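Local coordinates for protein globin II, extracellular (Lumbricus terrestris, PDB 1X9F) that probably carries oxygen as a heme-binding subunit of erythrocruorin, the giant extracellular haemoglobin of the earthworm, at residues A28-I33 with R67-L72; A32-T37 with P59-H64; I76-L79 with A83-K86; E87-L92 with D135-G140. All blocks are in the same frame, centred on the assembly; numbering follows the deposited sequence.

Contact 1 of 4, residues A28-I33 with R67-L72; sequences AFSQAI and RVLGGL. With HEM (protoporphyrin IX containing Fe), chain O; CMO (carbon monoxide), chain P.
A buried, apolar helix crossing of the globin fold joins F29, S30 and I33 of the B helix (23-40) to L69 of the E helix (59-77), on the distal side of the heme. The short segments run almost perpendicular, at 92°, with axes 10.2 Å apart, and the backbones come nearest at S30 and L69. No hydrogen bond spans the crossing. L69 carries it by dividing its two methyl groups. CD1 approaches the F29 ring obliquely, 3.4 Å from CD2 of F29, and also rests beside S30 OG. The other methyl, CD2, meets I33 CD1 tip to tip at 3.8 Å. Because F29 holds CG anti to its own backbone nitrogen (chi1 -178°), the ring swings over next to I33, whose CD1 sits above one ring face, offset toward the rim. The S30 hydroxyl has polar partners of its own, R26 O one turn back along the B helix and D66 OD2 of the E helix, just ahead of the segment 67-72. Y20 of helix 6-20 touches both F29 and L69, and F109 and V116 of helix 103-121 close in on I33 and F29. One residue before L69, V68 serves the ligand pocket instead: its CG2 lines the bound carbon monoxide, and its CG1 stands 3.8 Å from C1B of the heme.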
# COMPACT_ATOMS: atom_id res chain seq x y z
N ALA B 28 15.44 20.77 -29.11
CA ALA B 28 14.60 21.91 -29.46
C ALA B 28 15.19 23.19 -28.88
O ALA B 28 15.25 24.23 -29.56
CB ALA B 28 13.17 21.69 -28.94
N PHE B 29 15.64 23.09 -27.64
CA PHE B 29 16.29 24.17 -26.92
C PHE B 29 17.57 24.62 -27.63
O PHE B 29 17.78 25.82 -27.83
CB PHE B 29 16.60 23.69 -25.51
CG PHE B 29 17.24 24.70 -24.64
CD1 PHE B 29 16.53 25.82 -24.20
CD2 PHE B 29 18.54 24.53 -24.20
CE1 PHE B 29 17.12 26.76 -23.37
CE2 PHE B 29 19.15 25.47 -23.36
CZ PHE B 29 18.43 26.58 -22.94
N SER B 30 18.41 23.66 -28.01
CA SER B 30 19.62 23.93 -28.77
C SER B 30 19.33 24.68 -30.06
O SER B 30 20.06 25.59 -30.43
CB SER B 30 20.32 22.62 -29.14
OG SER B 30 20.88 22.01 -27.99
N GLN B 31 18.26 24.28 -30.74
CA GLN B 31 17.90 24.88 -32.03
C GLN B 31 17.32 26.27 -31.88
O GLN B 31 17.64 27.17 -32.66
CB GLN B 31 16.90 24.00 -32.79
CG GLN B 31 17.38 22.59 -33.03
CD GLN B 31 16.35 21.77 -33.78
OE1 GLN B 31 16.28 21.82 -35.00
NE2 GLN B 31 15.54 21.01 -33.04
N ALA B 32 16.44 26.43 -30.89
CA ALA B 32 15.86 27.72 -30.56
C ALA B 32 16.95 28.78 -30.38
O ALA B 32 16.82 29.90 -30.90
CB ALA B 32 15.01 27.61 -29.31
N ILE B 33 18.03 28.44 -29.68
CA ILE B 33 19.12 29.39 -29.46
C ILE B 33 19.85 29.78 -30.75
O ILE B 33 20.05 30.98 -31.01
CB ILE B 33 20.12 28.88 -28.37
CG1 ILE B 33 19.43 28.86 -26.99
CG2 ILE B 33 21.36 29.78 -28.31
CD1 ILE B 33 20.14 27.98 -25.96
N ARG B 67 26.42 20.13 -28.98
CA ARG B 67 27.83 20.23 -28.60
C ARG B 67 28.14 21.59 -27.97
O ARG B 67 28.83 21.66 -26.95
CB ARG B 67 28.69 20.01 -29.84
CG ARG B 67 29.97 19.26 -29.59
CD ARG B 67 30.43 18.41 -30.77
NE ARG B 67 30.32 19.08 -32.07
CZ ARG B 67 29.77 18.54 -33.15
NH1 ARG B 67 29.27 17.30 -33.11
NH2 ARG B 67 29.72 19.22 -34.29
N VAL B 68 27.62 22.65 -28.58
CA VAL B 68 27.80 24.01 -28.08
C VAL B 68 27.20 24.18 -26.71
O VAL B 68 27.85 24.71 -25.80
CB VAL B 68 27.12 25.02 -29.00
CG1 VAL B 68 27.20 26.43 -28.40
CG2 VAL B 68 27.72 24.96 -30.38
N LEU B 69 25.96 23.74 -26.55
CA LEU B 69 25.31 23.83 -25.26
C LEU B 69 26.00 22.94 -24.23
O LEU B 69 25.91 23.21 -23.03
CB LEU B 69 23.82 23.49 -25.37
CG LEU B 69 22.96 24.48 -26.16
CD1 LEU B 69 21.52 24.25 -25.76
CD2 LEU B 69 23.35 25.93 -25.88
N GLY B 70 26.70 21.91 -24.70
CA GLY B 70 27.50 21.04 -23.84
C GLY B 70 28.67 21.80 -23.26
O GLY B 70 28.99 21.66 -22.08
N GLY B 71 29.30 22.63 -24.10
CA GLY B 71 30.39 23.50 -23.67
C GLY B 71 29.88 24.54 -22.70
O GLY B 71 30.49 24.79 -21.66
N LEU B 72 28.75 25.15 -23.04
CA LEU B 72 28.15 26.16 -22.18
C LEU B 72 27.75 25.55 -20.84
O LEU B 72 27.91 26.18 -19.79
CB LEU B 72 26.95 26.80 -22.88
CG LEU B 72 26.28 27.97 -22.16
CD1 LEU B 72 27.22 29.16 -22.01
CD2 LEU B 72 25.02 28.37 -22.91
CHA HEM O . 32.37 25.04 -32.28
CHB HEM O . 31.20 26.41 -27.74
CHC HEM O . 29.90 30.83 -29.38
CHD HEM O . 31.30 29.54 -33.89
C1A HEM O . 32.08 25.00 -30.84
C2A HEM O . 32.26 23.82 -30.12
C3A HEM O . 31.92 24.17 -28.75
C4A HEM O . 31.59 25.60 -28.89
CMA HEM O . 31.91 23.30 -27.52
CAA HEM O . 32.66 22.46 -30.64
CBA HEM O . 34.15 22.19 -30.57
CGA HEM O . 34.35 20.84 -31.22
O1A HEM O . 34.07 19.80 -30.58
O2A HEM O . 34.78 20.81 -32.40
C1B HEM O . 30.72 27.79 -27.81
C2B HEM O . 30.25 28.41 -26.67
C3B HEM O . 29.91 29.63 -27.15
C4B HEM O . 30.17 29.69 -28.51
CMB HEM O . 30.14 27.88 -25.26
CAB HEM O . 29.39 30.54 -26.33
CBB HEM O . 28.91 31.37 -25.43
C1C HEM O . 30.14 30.84 -30.83
C2C HEM O . 29.78 31.94 -31.58
C3C HEM O . 30.18 31.58 -32.84
C4C HEM O . 30.73 30.30 -32.76
CMC HEM O . 29.14 33.21 -31.06
CAC HEM O . 30.03 32.44 -34.05
CBC HEM O . 28.81 32.90 -34.37
C1D HEM O . 31.76 28.13 -33.85
C2D HEM O . 32.13 27.46 -35.01
C3D HEM O . 32.44 26.18 -34.60
C4D HEM O . 32.20 26.22 -33.14
CMD HEM O . 32.20 28.01 -36.41
CAD HEM O . 32.93 25.02 -35.43
CBD HEM O . 31.81 24.42 -36.26
CGD HEM O . 32.39 23.25 -37.00
O1D HEM O . 32.83 22.27 -36.36
O2D HEM O . 32.43 23.30 -38.25
NA HEM O . 31.72 26.12 -30.13
NB HEM O . 30.70 28.53 -28.94
NC HEM O . 30.74 29.82 -31.49
ND HEM O . 31.78 27.42 -32.70
FE HEM O . 31.30 27.99 -30.81
C CMO P . 29.24 27.45 -31.34
O CMO P . 28.33 27.36 -32.21

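Contact 2 of 4, residues A32-T37 with P59-H64; sequences AIWRAT and PAFIAH. With CMO (carbon monoxide), chain P; HEM (protoporphyrin IX containing Fe), chain O.
W34 meets F61 and H64 in an aromatic cluster over the distal face of the heme. The edge of the F61 ring is directed at the face of the W34 five-membered ring in an offset edge-to-face pair, with centroids 5.6 Å apart and planes at 83°. Its leading atom is CZ, which also packs 3.7 Å from W34 CB, an atom lying near the plane of the phenyl ring. H64 approaches the indole obliquely, NE2 4.4 Å from W34 CZ2, with the two ring planes inclined by 44°. The same H64 NE2 donates a weak hydrogen bond of 3.0 Å to the carbon monoxide oxygen, bent to 123° at the hydrogen; the position of that oxygen is less certain. This is the role expected of the distal histidine in globins. With CG anti to the backbone nitrogen, the imidazole reaches toward the heme and sets its edge against the porphyrin. A second shell holds these rings: F48 meets W34 edge-to-face and also touches H64, while F109 lies against the indole. One turn beyond W34, T37 OG1 bonds back to I33 O. The cluster thus fills the angle between helix 23-40 and the first turns of helix 59-77, with helix 103-121 packing on helix 23-40 through A112 and V116 and sending F109 to the indole.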
# COMPACT_ATOMS: atom_id res chain seq x y z
N ALA B 32 16.44 26.43 -30.89
CA ALA B 32 15.86 27.72 -30.56
C ALA B 32 16.95 28.78 -30.38
O ALA B 32 16.82 29.90 -30.90
CB ALA B 32 15.01 27.61 -29.31
N ILE B 33 18.03 28.44 -29.68
CA ILE B 33 19.12 29.39 -29.46
C ILE B 33 19.85 29.78 -30.75
O ILE B 33 20.05 30.98 -31.01
CB ILE B 33 20.12 28.88 -28.37
CG1 ILE B 33 19.43 28.86 -26.99
CG2 ILE B 33 21.36 29.78 -28.31
CD1 ILE B 33 20.14 27.98 -25.96
N TRP B 34 20.22 28.79 -31.57
CA TRP B 34 20.88 29.06 -32.86
C TRP B 34 20.02 29.81 -33.87
O TRP B 34 20.53 30.69 -34.58
CB TRP B 34 21.56 27.80 -33.44
CG TRP B 34 22.86 27.62 -32.76
CD1 TRP B 34 23.18 26.66 -31.83
CD2 TRP B 34 23.98 28.49 -32.84
NE1 TRP B 34 24.46 26.87 -31.37
CE2 TRP B 34 24.97 27.99 -31.98
CE3 TRP B 34 24.26 29.65 -33.59
CZ2 TRP B 34 26.20 28.61 -31.83
CZ3 TRP B 34 25.49 30.25 -33.44
CH2 TRP B 34 26.44 29.73 -32.58
N ARG B 35 18.73 29.51 -33.92
CA ARG B 35 17.81 30.26 -34.77
C ARG B 35 17.67 31.70 -34.32
O ARG B 35 17.62 32.61 -35.16
CB ARG B 35 16.44 29.61 -34.79
CG ARG B 35 16.44 28.37 -35.64
CD ARG B 35 15.24 27.52 -35.43
NE ARG B 35 15.32 26.36 -36.31
CZ ARG B 35 14.73 25.20 -36.08
NH1 ARG B 35 14.00 25.01 -34.99
NH2 ARG B 35 14.87 24.21 -36.96
N ALA B 36 17.58 31.91 -33.01
CA ALA B 36 17.51 33.26 -32.47
C ALA B 36 18.81 34.02 -32.79
O ALA B 36 18.76 35.20 -33.11
CB ALA B 36 17.25 33.23 -30.98
N THR B 37 19.95 33.33 -32.72
CA THR B 37 21.23 33.93 -33.08
C THR B 37 21.22 34.36 -34.55
O THR B 37 21.50 35.51 -34.86
CB THR B 37 22.40 32.94 -32.83
OG1 THR B 37 22.43 32.57 -31.44
CG2 THR B 37 23.75 33.62 -33.05
N PRO B 59 20.66 16.83 -38.96
CA PRO B 59 21.23 16.10 -37.82
C PRO B 59 22.64 16.57 -37.43
O PRO B 59 22.96 16.66 -36.24
CB PRO B 59 21.24 14.65 -38.29
CG PRO B 59 21.17 14.73 -39.77
CD PRO B 59 20.29 15.90 -40.06
N ALA B 60 23.47 16.86 -38.43
CA ALA B 60 24.81 17.39 -38.19
C ALA B 60 24.76 18.74 -37.49
O ALA B 60 25.65 19.06 -36.70
CB ALA B 60 25.58 17.50 -39.49
N PHE B 61 23.73 19.52 -37.78
CA PHE B 61 23.60 20.79 -37.10
C PHE B 61 23.13 20.63 -35.66
O PHE B 61 23.60 21.34 -34.77
CB PHE B 61 22.68 21.75 -37.83
CG PHE B 61 22.73 23.11 -37.25
CD1 PHE B 61 23.78 23.96 -37.57
CD2 PHE B 61 21.79 23.51 -36.31
CE1 PHE B 61 23.88 25.22 -37.00
CE2 PHE B 61 21.87 24.77 -35.73
CZ PHE B 61 22.92 25.63 -36.08
N ILE B 62 22.19 19.71 -35.45
CA ILE B 62 21.71 19.43 -34.10
C ILE B 62 22.90 19.03 -33.24
O ILE B 62 23.07 19.54 -32.14
CB ILE B 62 20.67 18.27 -34.08
CG1 ILE B 62 19.50 18.53 -35.04
CG2 ILE B 62 20.17 18.01 -32.66
CD1 ILE B 62 18.64 19.69 -34.66
N ALA B 63 23.70 18.09 -33.76
CA ALA B 63 24.84 17.55 -33.04
C ALA B 63 25.75 18.68 -32.62
O ALA B 63 26.17 18.77 -31.46
CB ALA B 63 25.59 16.55 -33.90
N HIS B 64 26.02 19.56 -33.58
CA HIS B 64 26.82 20.74 -33.33
C HIS B 64 26.22 21.65 -32.24
O HIS B 64 26.94 22.13 -31.37
CB HIS B 64 27.02 21.54 -34.61
CG HIS B 64 27.47 22.93 -34.36
ND1 HIS B 64 28.75 23.23 -33.96
CD2 HIS B 64 26.79 24.10 -34.34
CE1 HIS B 64 28.85 24.52 -33.75
NE2 HIS B 64 27.67 25.08 -33.97
C CMO P . 29.24 27.45 -31.34
O CMO P . 28.33 27.36 -32.21
CHA HEM O . 32.37 25.04 -32.28
CHB HEM O . 31.20 26.41 -27.74
CHC HEM O . 29.90 30.83 -29.38
CHD HEM O . 31.30 29.54 -33.89
C1A HEM O . 32.08 25.00 -30.84
C2A HEM O . 32.26 23.82 -30.12
C3A HEM O . 31.92 24.17 -28.75
C4A HEM O . 31.59 25.60 -28.89
CMA HEM O . 31.91 23.30 -27.52
CAA HEM O . 32.66 22.46 -30.64
CBA HEM O . 34.15 22.19 -30.57
CGA HEM O . 34.35 20.84 -31.22
O1A HEM O . 34.07 19.80 -30.58
O2A HEM O . 34.78 20.81 -32.40
C1B HEM O . 30.72 27.79 -27.81
C2B HEM O . 30.25 28.41 -26.67
C3B HEM O . 29.91 29.63 -27.15
C4B HEM O . 30.17 29.69 -28.51
CMB HEM O . 30.14 27.88 -25.26
CAB HEM O . 29.39 30.54 -26.33
CBB HEM O . 28.91 31.37 -25.43
C1C HEM O . 30.14 30.84 -30.83
C2C HEM O . 29.78 31.94 -31.58
C3C HEM O . 30.18 31.58 -32.84
C4C HEM O . 30.73 30.30 -32.76
CMC HEM O . 29.14 33.21 -31.06
CAC HEM O . 30.03 32.44 -34.05
CBC HEM O . 28.81 32.90 -34.37
C1D HEM O . 31.76 28.13 -33.85
C2D HEM O . 32.13 27.46 -35.01
C3D HEM O . 32.44 26.18 -34.60
C4D HEM O . 32.20 26.22 -33.14
CMD HEM O . 32.20 28.01 -36.41
CAD HEM O . 32.93 25.02 -35.43
CBD HEM O . 31.81 24.42 -36.26
CGD HEM O . 32.39 23.25 -37.00
O1D HEM O . 32.83 22.27 -36.36
O2D HEM O . 32.43 23.30 -38.25
NA HEM O . 31.72 26.12 -30.13
NB HEM O . 30.70 28.53 -28.94
NC HEM O . 30.74 29.82 -31.49
ND HEM O . 31.78 27.42 -32.70
FE HEM O . 31.30 27.99 -30.81

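Contact 3 of 4, residues I76-L79 with A83-K86; sequences ISTL and ATLK
The EF corner of the globin fold, where helix 59-77 ends and helix 82-96 begins, brings T78 and L79 against T84 and L85. T78 is the first residue to leave helical geometry, and behind it L79 N still bonds to I76 O at 3.2 Å, a last short turn that rounds off the helix. The backbones come closest at T78 and L85, whose CA atoms are 5.5 Å apart, yet no hydrogen bond bridges the segments. Contact is by packing. L85 CB lies 3.5 Å from T78 O and 3.6 Å from T78 OG1, so the polar edge of the threonine is lined by aliphatic carbon. That hydroxyl is committed back along its own helix, to I74 O, which its torsion allows: with chi1 at 61°, OG1 sits between the backbone nitrogen and the carbonyl carbon, and CG2 is left pointing to T84. The two threonine methyls then meet, T78 CG2 to T84 CG2 at 4.0 Å, their side chains crossing nearly at right angles. On the other flank L79 CD2 touches L85 CD2 at 4.1 Å. L85 reaches across with CG anti to its backbone nitrogen (chi1 174°). Further along, K86 forms a salt bridge with D90 one turn ahead. Helix 127-142 covers the leucine side, where L79 packs on C133 and I137 and L85 on H136. The threonine side faces the neighbouring Globin III subunit, with T78 on its L72 and T84 on its S68, while I76 leans on helix 6-20.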
# COMPACT_ATOMS: atom_id res chain seq x y z
N ILE B 76 28.80 27.07 -17.23
CA ILE B 76 27.82 27.47 -16.22
C ILE B 76 27.97 26.61 -14.96
O ILE B 76 27.94 27.13 -13.84
CB ILE B 76 26.38 27.38 -16.77
CG1 ILE B 76 26.15 28.48 -17.82
CG2 ILE B 76 25.36 27.49 -15.64
CD1 ILE B 76 24.84 28.35 -18.59
N SER B 77 28.16 25.31 -15.14
CA SER B 77 28.24 24.40 -14.00
C SER B 77 29.43 24.69 -13.09
O SER B 77 29.41 24.34 -11.91
CB SER B 77 28.26 22.93 -14.45
OG SER B 77 29.51 22.58 -15.00
N THR B 78 30.47 25.33 -13.64
CA THR B 78 31.66 25.64 -12.84
C THR B 78 31.88 27.13 -12.63
O THR B 78 33.01 27.56 -12.37
CB THR B 78 32.94 25.02 -13.43
OG1 THR B 78 33.17 25.54 -14.75
CG2 THR B 78 32.79 23.52 -13.64
N LEU B 79 30.82 27.93 -12.72
CA LEU B 79 30.92 29.35 -12.38
C LEU B 79 31.43 29.51 -10.95
O LEU B 79 32.09 30.50 -10.63
CB LEU B 79 29.59 30.07 -12.55
CG LEU B 79 29.19 30.41 -13.98
CD1 LEU B 79 27.74 30.85 -14.03
CD2 LEU B 79 30.10 31.47 -14.58
N ALA B 83 38.98 28.11 -11.16
CA ALA B 83 40.14 27.42 -11.74
C ALA B 83 39.74 26.46 -12.86
O ALA B 83 40.38 26.42 -13.91
CB ALA B 83 40.92 26.69 -10.66
N THR B 84 38.68 25.69 -12.61
CA THR B 84 38.16 24.74 -13.59
C THR B 84 37.54 25.49 -14.76
O THR B 84 37.76 25.14 -15.92
CB THR B 84 37.15 23.79 -12.93
OG1 THR B 84 37.81 23.04 -11.90
CG2 THR B 84 36.69 22.71 -13.91
N LEU B 85 36.78 26.54 -14.46
CA LEU B 85 36.11 27.34 -15.49
C LEU B 85 37.12 27.89 -16.48
O LEU B 85 36.92 27.80 -17.69
CB LEU B 85 35.32 28.48 -14.86
CG LEU B 85 34.66 29.50 -15.79
CD1 LEU B 85 33.62 28.86 -16.69
CD2 LEU B 85 34.07 30.67 -15.01
N LYS B 86 38.20 28.45 -15.94
CA LYS B 86 39.27 29.04 -16.73
C LYS B 86 39.84 28.00 -17.69
O LYS B 86 40.08 28.30 -18.86
CB LYS B 86 40.37 29.57 -15.81
CG LYS B 86 41.49 30.35 -16.50
CD LYS B 86 41.12 31.82 -16.72
CE LYS B 86 42.32 32.63 -17.24
NZ LYS B 86 42.81 32.08 -18.59

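Contact 4 of 4, residues E87-L92 with D135-G140; sequences EELDHL and DHIEDG. With HEM (protoporphyrin IX containing Fe), chain R.
L89 lies over the backbone of helix 127-142, its branches spread across the carbonyls of H136 and I137 and the bare surface of G140. CD2 rests 3.6 Å from I137 O and 4.0 Å from I137 CG2, the two side chains crossing at about a right angle. CD1 extends to G140 CA, also 4.0 Å away, and the missing side chain there lets the helices approach until the CA atoms of L89 and G140 are 5.1 Å apart. The axes pass 9.2 Å from each other at 54°, and no hydrogen bond links the segments. H91 has a different task. Its ring points away from its own backbone nitrogen (chi1 -172°), which carries it outward, and NE2 donates a nearly straight bond (2.9 Å, 169°) to O1A of a second heme, chain R, probably that of the neighbouring Globin III subunit. E88 adds a salt bridge to R73 of that subunit. In the fold this is the F-H packing of a globin: L92 and E138 touch the protein's own heme, I137 continues onto helix 59-77 at A75 and I76, and E138 faces helix 103-121.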
# COMPACT_ATOMS: atom_id res chain seq x y z
N GLU B 87 40.03 26.79 -17.19
CA GLU B 87 40.62 25.73 -17.98
C GLU B 87 39.66 25.34 -19.11
O GLU B 87 40.09 25.17 -20.26
CB GLU B 87 40.97 24.53 -17.09
CG GLU B 87 42.39 24.01 -17.28
CD GLU B 87 43.45 25.10 -17.25
OE1 GLU B 87 43.61 25.78 -16.20
OE2 GLU B 87 44.13 25.28 -18.28
N GLU B 88 38.37 25.22 -18.79
CA GLU B 88 37.36 24.99 -19.82
C GLU B 88 37.32 26.15 -20.81
O GLU B 88 37.32 25.94 -22.02
CB GLU B 88 35.97 24.73 -19.23
CG GLU B 88 34.86 24.65 -20.27
CD GLU B 88 35.02 23.51 -21.27
OE1 GLU B 88 35.84 22.59 -21.04
OE2 GLU B 88 34.31 23.53 -22.30
N LEU B 89 37.28 27.37 -20.28
CA LEU B 89 37.24 28.55 -21.15
C LEU B 89 38.42 28.65 -22.11
O LEU B 89 38.24 29.07 -23.26
CB LEU B 89 37.08 29.83 -20.33
CG LEU B 89 35.73 29.94 -19.61
CD1 LEU B 89 35.58 31.31 -18.97
CD2 LEU B 89 34.54 29.64 -20.54
N ASP B 90 39.61 28.26 -21.64
CA ASP B 90 40.83 28.23 -22.46
C ASP B 90 40.71 27.20 -23.56
O ASP B 90 41.10 27.46 -24.70
CB ASP B 90 42.07 27.89 -21.62
CG ASP B 90 42.53 29.04 -20.74
OD1 ASP B 90 42.08 30.19 -20.94
OD2 ASP B 90 43.37 28.88 -19.82
N HIS B 91 40.18 26.03 -23.22
CA HIS B 91 39.96 24.96 -24.18
C HIS B 91 39.06 25.45 -25.31
O HIS B 91 39.36 25.25 -26.50
CB HIS B 91 39.33 23.74 -23.50
CG HIS B 91 39.23 22.53 -24.39
ND1 HIS B 91 40.30 21.69 -24.62
CD2 HIS B 91 38.19 22.02 -25.08
CE1 HIS B 91 39.92 20.72 -25.43
NE2 HIS B 91 38.65 20.89 -25.72
N LEU B 92 37.97 26.12 -24.94
CA LEU B 92 37.00 26.67 -25.89
C LEU B 92 37.61 27.79 -26.73
O LEU B 92 37.39 27.86 -27.94
CB LEU B 92 35.76 27.18 -25.16
CG LEU B 92 34.86 26.17 -24.44
CD1 LEU B 92 33.81 26.89 -23.61
CD2 LEU B 92 34.20 25.22 -25.43
N ASP B 135 28.31 36.90 -20.27
CA ASP B 135 29.43 37.79 -20.60
C ASP B 135 30.73 37.25 -20.08
O ASP B 135 31.71 37.13 -20.83
CB ASP B 135 29.21 39.17 -19.99
CG ASP B 135 28.79 40.20 -21.01
OD1 ASP B 135 28.39 39.81 -22.13
OD2 ASP B 135 28.83 41.43 -20.79
N HIS B 136 30.74 36.92 -18.79
CA HIS B 136 31.92 36.37 -18.15
C HIS B 136 32.43 35.14 -18.89
O HIS B 136 33.63 34.95 -19.02
CB HIS B 136 31.63 36.00 -16.70
CG HIS B 136 32.84 35.50 -15.98
ND1 HIS B 136 34.03 36.19 -15.97
CD2 HIS B 136 33.05 34.37 -15.27
CE1 HIS B 136 34.93 35.51 -15.29
NE2 HIS B 136 34.36 34.40 -14.84
N ILE B 137 31.50 34.32 -19.36
CA ILE B 137 31.87 33.08 -20.04
C ILE B 137 32.44 33.38 -21.42
O ILE B 137 33.47 32.82 -21.82
CB ILE B 137 30.67 32.10 -20.08
CG1 ILE B 137 30.46 31.48 -18.69
CG2 ILE B 137 30.88 31.01 -21.12
CD1 ILE B 137 29.06 30.92 -18.45
N GLU B 138 31.79 34.30 -22.13
CA GLU B 138 32.23 34.70 -23.46
C GLU B 138 33.58 35.44 -23.46
O GLU B 138 34.36 35.29 -24.40
CB GLU B 138 31.14 35.49 -24.19
CG GLU B 138 29.93 34.64 -24.58
CD GLU B 138 28.86 35.42 -25.31
OE1 GLU B 138 28.24 34.85 -26.24
OE2 GLU B 138 28.62 36.60 -24.96
N ASP B 139 33.85 36.23 -22.42
CA ASP B 139 35.16 36.88 -22.29
C ASP B 139 36.30 35.87 -22.36
O ASP B 139 37.36 36.17 -22.90
CB ASP B 139 35.27 37.69 -20.99
CG ASP B 139 34.52 39.01 -21.05
OD1 ASP B 139 34.24 39.51 -22.17
OD2 ASP B 139 34.17 39.63 -20.03
N GLY B 140 36.08 34.69 -21.80
CA GLY B 140 37.08 33.63 -21.80
C GLY B 140 37.20 32.88 -23.12
O GLY B 140 38.22 32.23 -23.36
CHA HEM R . 39.31 13.87 -25.58
CHB HEM R . 34.77 12.04 -25.31
CHC HEM R . 36.55 7.59 -24.35
CHD HEM R . 41.09 9.36 -24.98
C1A HEM R . 37.84 13.78 -25.53
C2A HEM R . 37.04 14.91 -25.67
C3A HEM R . 35.66 14.41 -25.59
C4A HEM R . 35.90 12.97 -25.41
CMA HEM R . 34.36 15.16 -25.66
CAA HEM R . 37.48 16.34 -25.84
CBA HEM R . 37.39 16.73 -27.30
CGA HEM R . 37.79 18.17 -27.41
O1A HEM R . 36.94 19.05 -27.15
O2A HEM R . 38.96 18.44 -27.75
C1B HEM R . 34.86 10.61 -25.01
C2B HEM R . 33.72 9.86 -24.79
C3B HEM R . 34.27 8.65 -24.51
C4B HEM R . 35.64 8.72 -24.59
CMB HEM R . 32.26 10.26 -24.84
CAB HEM R . 33.54 7.56 -24.27
CBB HEM R . 32.52 6.69 -24.00
C1C HEM R . 38.02 7.70 -24.43
C2C HEM R . 38.84 6.61 -24.19
C3C HEM R . 40.09 7.13 -24.40
C4C HEM R . 39.95 8.47 -24.69
CMC HEM R . 38.46 5.19 -23.85
CAC HEM R . 41.36 6.40 -24.23
CBC HEM R . 42.27 5.99 -25.21
C1D HEM R . 41.02 10.81 -25.22
C2D HEM R . 42.17 11.58 -25.35
C3D HEM R . 41.72 12.87 -25.52
C4D HEM R . 40.25 12.73 -25.47
CMD HEM R . 43.60 11.09 -25.31
CAD HEM R . 42.53 14.12 -25.72
CBD HEM R . 42.88 14.66 -24.33
CGD HEM R . 43.58 15.97 -24.54
O1D HEM R . 44.82 15.98 -24.67
O2D HEM R . 42.86 16.99 -24.59
NA HEM R . 37.19 12.58 -25.41
NB HEM R . 36.06 9.97 -24.90
NC HEM R . 38.66 8.86 -24.75
ND HEM R . 39.83 11.46 -25.28
FE HEM R . 37.94 10.72 -25.12

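Contacts 1 to 3 follow helix 59-77 from the distal pocket to its end; contact 4 continues on helix 82-96. Contacts 1 and 2, with centres 7 Å apart, cross the same pair of helices and meet at V68 CG2 and W34 NE1, 3.9 Å apart; together they line the carbon monoxide site. Contacts 3 and 4 share helix 82-96, centres 9 Å apart, and touch where L79 CD2 comes 4.0 Å from I137 CD1. Contacts 2 and 3 lie on opposite sides of the chain's centre, their centres 24 Å apart. I137 ties the halves together, its CG2 4.2 Å from L72 CD1 of contact 1, and its side chain about 5 Å from the protein's own heme, chain O.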